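Local atomic coordinates of N-isopropylammelide isopropylaminohydrolase (Burkholderia multivorans ATCC 17616, PDB entry 6NBO), a protein that belongs to the amidohydrolase family of TIM-barrel enzymes and carries bound zinc. Residues D143-L148 against I154-F159; D176-G181 against E209-G214. All coordinates share one frame; numbering follows the deposited sequence.

Interaction 1. Residues D143-L148 against I154-F159; sequences DTRETL and IQIVAF
NH1 of Arg145 is gripped from two quarters: it donates to the carbonyl O of Ile154 at 3.0 Å, with an N-H...O angle of 156°, and it forms a salt bridge with Asp183, whose OD2 also accepts a hydrogen bond from the backbone N of Ile156. The Ile154 oxygen lies at the edge of the guanidinium, close to its plane, although the donor is somewhat tilted from the carbonyl plane. On the other terminal nitrogen, NH2, the partner is the carbonyl O of Gly181, so the guanidinium is held through both ends and its rotation is fixed. Over one face sits the methyl CD1 of Ile156, 3.6 Å from Arg145 NH1 and 3.7 Å from Arg145 CZ, toward the rim of the flat group. Chi1 of 175° sets Arg145 CG anti to the backbone N; a bend at chi3 then brings NH1 to the strand backbone while the aliphatic part runs alongside Ile154 in the opposite direction. Here Arg145 CD lies 4.0 Å from Ile154 CB, and the CD1 tip of Ile154 reaches back to 4.1 Å from Arg145 CA. Leu148, just past the helix, rests its CD1 at 4.4 Å from Ile154 CD1 and continues onto Leu109 and Ala112 of helix 104-117. The short axes of helix 143-147 and strand 154-159 run nearly antiparallel (169°), approaching to 9.7 Å. A helix whose chain reverses into the next strand beneath it belongs to the beta-alpha-beta unit of strand 120-128, helix 136-147 and strand 153-159, the repeating element of the TIM barrel.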
# COMPACT_ATOMS: atom_id res chain seq x y z
N ASP A 143 -1.99 -3.63 17.82
CA ASP A 143 -2.80 -2.76 18.67
C ASP A 143 -3.42 -1.64 17.86
O ASP A 143 -4.61 -1.33 17.99
CB ASP A 143 -1.95 -2.15 19.80
CG ASP A 143 -1.51 -3.15 20.85
OD1 ASP A 143 -2.09 -4.25 20.93
OD2 ASP A 143 -0.57 -2.81 21.60
N THR A 144 -2.60 -0.98 17.03
CA THR A 144 -3.10 0.09 16.18
C THR A 144 -4.21 -0.41 15.27
O THR A 144 -5.25 0.24 15.13
CB THR A 144 -1.96 0.69 15.36
OG1 THR A 144 -1.14 1.50 16.21
CG2 THR A 144 -2.51 1.54 14.22
N ARG A 145 -4.02 -1.58 14.66
CA ARG A 145 -5.04 -2.14 13.78
C ARG A 145 -6.35 -2.39 14.53
O ARG A 145 -7.44 -2.09 14.01
CB ARG A 145 -4.53 -3.44 13.15
CG ARG A 145 -5.56 -4.17 12.30
CD ARG A 145 -4.88 -5.18 11.38
NE ARG A 145 -4.63 -6.48 12.01
CZ ARG A 145 -4.05 -7.50 11.36
NH1 ARG A 145 -3.68 -7.32 10.10
NH2 ARG A 145 -3.84 -8.67 11.96
N GLU A 146 -6.28 -2.93 15.75
CA GLU A 146 -7.50 -3.15 16.52
C GLU A 146 -8.19 -1.84 16.87
O GLU A 146 -9.42 -1.74 16.79
CB GLU A 146 -7.18 -3.94 17.79
CG GLU A 146 -8.41 -4.27 18.62
CD GLU A 146 -9.41 -5.14 17.87
OE1 GLU A 146 -9.00 -5.90 16.97
OE2 GLU A 146 -10.62 -5.05 18.18
N THR A 147 -7.42 -0.81 17.25
CA THR A 147 -8.02 0.50 17.54
C THR A 147 -8.77 1.06 16.34
O THR A 147 -9.81 1.72 16.50
CB THR A 147 -6.93 1.48 17.99
OG1 THR A 147 -6.39 1.05 19.25
CG2 THR A 147 -7.48 2.90 18.15
N LEU A 148 -8.27 0.79 15.13
CA LEU A 148 -8.85 1.34 13.90
C LEU A 148 -9.77 0.35 13.18
O LEU A 148 -10.09 0.57 12.01
CB LEU A 148 -7.73 1.80 12.97
CG LEU A 148 -6.85 2.92 13.53
CD1 LEU A 148 -5.75 3.24 12.55
CD2 LEU A 148 -7.71 4.17 13.79
N ILE A 154 -6.08 -2.85 7.53
CA ILE A 154 -4.63 -2.84 7.51
C ILE A 154 -4.15 -4.27 7.29
O ILE A 154 -4.46 -5.16 8.10
CB ILE A 154 -4.03 -2.26 8.80
CG1 ILE A 154 -4.52 -0.82 9.02
CG2 ILE A 154 -2.49 -2.28 8.73
CD1 ILE A 154 -3.97 -0.16 10.33
N GLN A 155 -3.44 -4.50 6.18
CA GLN A 155 -2.70 -5.73 5.95
C GLN A 155 -1.29 -5.57 6.52
O GLN A 155 -0.66 -4.53 6.33
CB GLN A 155 -2.61 -6.07 4.46
CG GLN A 155 -3.96 -6.39 3.80
CD GLN A 155 -3.83 -6.57 2.30
OE1 GLN A 155 -2.79 -6.30 1.70
NE2 GLN A 155 -4.90 -7.04 1.68
N ILE A 156 -0.80 -6.59 7.22
CA ILE A 156 0.52 -6.53 7.86
C ILE A 156 1.44 -7.57 7.21
O ILE A 156 1.10 -8.76 7.19
CB ILE A 156 0.42 -6.76 9.37
CG1 ILE A 156 -0.32 -5.59 10.05
CG2 ILE A 156 1.81 -6.96 9.96
CD1 ILE A 156 -0.73 -5.88 11.50
N VAL A 157 2.59 -7.12 6.72
CA VAL A 157 3.64 -7.99 6.19
C VAL A 157 4.73 -8.13 7.25
O VAL A 157 5.34 -7.13 7.65
CB VAL A 157 4.23 -7.42 4.89
CG1 VAL A 157 5.19 -8.45 4.27
CG2 VAL A 157 3.14 -7.03 3.91
N ALA A 158 5.01 -9.36 7.67
CA ALA A 158 6.08 -9.61 8.64
C ALA A 158 7.42 -9.53 7.92
O ALA A 158 7.76 -10.43 7.15
CB ALA A 158 5.89 -10.98 9.30
N PHE A 159 8.20 -8.47 8.19
CA PHE A 159 9.35 -8.11 7.36
C PHE A 159 10.67 -8.31 8.10
O PHE A 159 11.00 -7.52 9.00
CB PHE A 159 9.21 -6.65 6.91
CG PHE A 159 10.34 -6.13 6.06
CD1 PHE A 159 10.76 -6.84 4.93
CD2 PHE A 159 10.96 -4.92 6.36
CE1 PHE A 159 11.80 -6.36 4.14
CE2 PHE A 159 12.00 -4.44 5.57
CZ PHE A 159 12.42 -5.17 4.45

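Interaction 2. Residues D176-G181 against E209-G214; sequences DALAAG and ERYGRG. With EDO (1,2-ethanediol), chain K.
Tyr211 lies across Leu178, and its atoms meet the neighbouring helix in turn. Its CB is 3.9 Å from Leu178 CD1. At the root of the ring, Tyr211 CG is 4.0 Å from Leu178 CB, which stands over one face in a CH-pi contact, 21° off the normal and displaced toward the rim. Along one side of the ring, Tyr211 CD1 touches the same Leu178 methyl, CD1; across from it, Tyr211 CE2 reaches Ala179 CB at 4.0 Å. At the tip, the hydroxyl OH is 2.8 Å from a water that donates to Asp176 OD1, earlier in helix 170-180. Chi1 of -70° puts CG beside the backbone N and turns the ring toward Leu178 and Ala179.

Arg213 takes the polar part. Its NH2 donates to Leu178 O at 3.2 Å, while NH1 adds a weak, longer bond to the same oxygen. NH2 comes from above the carbonyl plane, on the opposite face from Gly181 N, the second donor to that atom. A positive guanidinium beside the carbonyl-rich C-terminal end of helix 170-180 would probably be electrostatically favourable. NE adds a weak bond to Tyr211 O, folding the side chain back toward the end of the preceding helix. Gly214 N donates to O1 of a 1,2-ethanediol molecule, probably from the crystallisation liquor, 2.8 Å away.

Gly181 and Gly212 finish helices 170-180 and 197-211 with Schellman motifs, so the contact joins two neighbouring helix C-termini in the outer layer, just where the chain turns in toward strands 184-188 and 215-219; Gly214 already pairs with Leu185 there.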
# COMPACT_ATOMS: atom_id res chain seq x y z
N ASP A 176 6.07 -17.37 14.00
CA ASP A 176 5.32 -16.82 15.13
C ASP A 176 4.56 -15.56 14.74
O ASP A 176 3.45 -15.32 15.22
CB ASP A 176 6.26 -16.52 16.30
CG ASP A 176 6.83 -17.76 16.92
OD1 ASP A 176 6.35 -18.87 16.59
OD2 ASP A 176 7.77 -17.63 17.72
N ALA A 177 5.16 -14.73 13.87
CA ALA A 177 4.50 -13.50 13.47
C ALA A 177 3.22 -13.79 12.69
O ALA A 177 2.18 -13.17 12.91
CB ALA A 177 5.45 -12.64 12.62
N LEU A 178 3.30 -14.73 11.74
CA LEU A 178 2.09 -15.12 11.01
C LEU A 178 1.04 -15.68 11.96
O LEU A 178 -0.14 -15.32 11.88
CB LEU A 178 2.44 -16.16 9.94
CG LEU A 178 3.45 -15.70 8.89
CD1 LEU A 178 3.69 -16.80 7.87
CD2 LEU A 178 2.99 -14.42 8.21
N ALA A 179 1.45 -16.54 12.89
CA ALA A 179 0.51 -17.08 13.87
C ALA A 179 -0.11 -15.97 14.71
O ALA A 179 -1.27 -16.09 15.13
CB ALA A 179 1.20 -18.10 14.76
N ALA A 180 0.64 -14.91 14.98
CA ALA A 180 0.14 -13.86 15.87
C ALA A 180 -0.74 -12.85 15.17
O ALA A 180 -1.34 -12.01 15.84
CB ALA A 180 1.32 -13.13 16.53
N GLY A 181 -0.82 -12.88 13.84
CA GLY A 181 -1.72 -11.95 13.19
C GLY A 181 -1.18 -11.25 11.96
O GLY A 181 -1.94 -10.59 11.25
N GLU A 209 3.91 -21.17 3.04
CA GLU A 209 3.10 -22.33 2.68
C GLU A 209 2.53 -23.00 3.92
O GLU A 209 1.39 -23.47 3.92
CB GLU A 209 3.93 -23.32 1.87
CG GLU A 209 3.19 -24.57 1.43
CD GLU A 209 2.55 -24.42 0.05
OE1 GLU A 209 2.30 -23.27 -0.38
OE2 GLU A 209 2.32 -25.46 -0.60
N ARG A 210 3.32 -23.04 5.00
CA ARG A 210 2.87 -23.69 6.23
C ARG A 210 1.65 -22.99 6.81
O ARG A 210 0.76 -23.65 7.36
CB ARG A 210 4.00 -23.72 7.25
CG ARG A 210 3.56 -24.06 8.67
CD ARG A 210 4.70 -24.72 9.43
NE ARG A 210 5.96 -24.02 9.19
CZ ARG A 210 6.62 -23.32 10.10
NH1 ARG A 210 6.15 -23.23 11.34
NH2 ARG A 210 7.75 -22.72 9.77
N TYR A 211 1.58 -21.67 6.71
CA TYR A 211 0.45 -20.91 7.22
C TYR A 211 -0.55 -20.55 6.13
O TYR A 211 -1.54 -19.87 6.41
CB TYR A 211 0.95 -19.64 7.94
CG TYR A 211 1.65 -20.02 9.23
CD1 TYR A 211 2.99 -20.35 9.25
CD2 TYR A 211 0.93 -20.11 10.42
CE1 TYR A 211 3.62 -20.72 10.43
CE2 TYR A 211 1.54 -20.49 11.60
CZ TYR A 211 2.88 -20.80 11.60
OH TYR A 211 3.49 -21.17 12.78
N GLY A 212 -0.32 -21.01 4.90
CA GLY A 212 -1.21 -20.71 3.79
C GLY A 212 -1.27 -19.24 3.44
O GLY A 212 -2.33 -18.74 3.04
N ARG A 213 -0.16 -18.52 3.58
CA ARG A 213 -0.16 -17.08 3.39
C ARG A 213 0.59 -16.71 2.12
O ARG A 213 1.41 -17.48 1.60
CB ARG A 213 0.48 -16.35 4.57
CG ARG A 213 -0.06 -16.74 5.92
CD ARG A 213 -1.52 -16.38 6.12
NE ARG A 213 -1.94 -16.89 7.43
CZ ARG A 213 -1.68 -16.27 8.57
NH1 ARG A 213 -1.04 -15.11 8.57
NH2 ARG A 213 -2.06 -16.80 9.72
N GLY A 214 0.31 -15.51 1.64
CA GLY A 214 1.06 -14.93 0.55
C GLY A 214 2.33 -14.26 1.04
O GLY A 214 2.63 -14.21 2.23
C1 EDO K . -2.94 -13.82 1.34
O1 EDO K . -2.42 -14.88 2.14
C2 EDO K . -2.42 -13.89 -0.08
O2 EDO K . -2.82 -12.67 -0.70
O HOH W 1 4.57 -20.40 15.23

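Overall arrangement
Interactions 1 and 2 are consecutive along the chain, strand 153-159 leading to helix 170-180, and their centres lie about 14 Å apart. They meet directly: Arg145 NH2 is 2.8 Å from Gly181 O, a probable hydrogen bond onto the glycine that ends helix 170-180, and Ala158 CB packs on Ala177 CB at 3.7 Å. Interaction 1 ties helix 136-147 to strand 153-159, interaction 2 ties helix 170-180 to helix 197-211, and the Arg145-Gly181 bond links the two in the barrel's outer layer. Interaction 1 lies outside the metal centre, with the side chain of Ile156 about 13 Å from a bound zinc ion; Phe159, further along the same strand, stacks on His218, a zinc ligand.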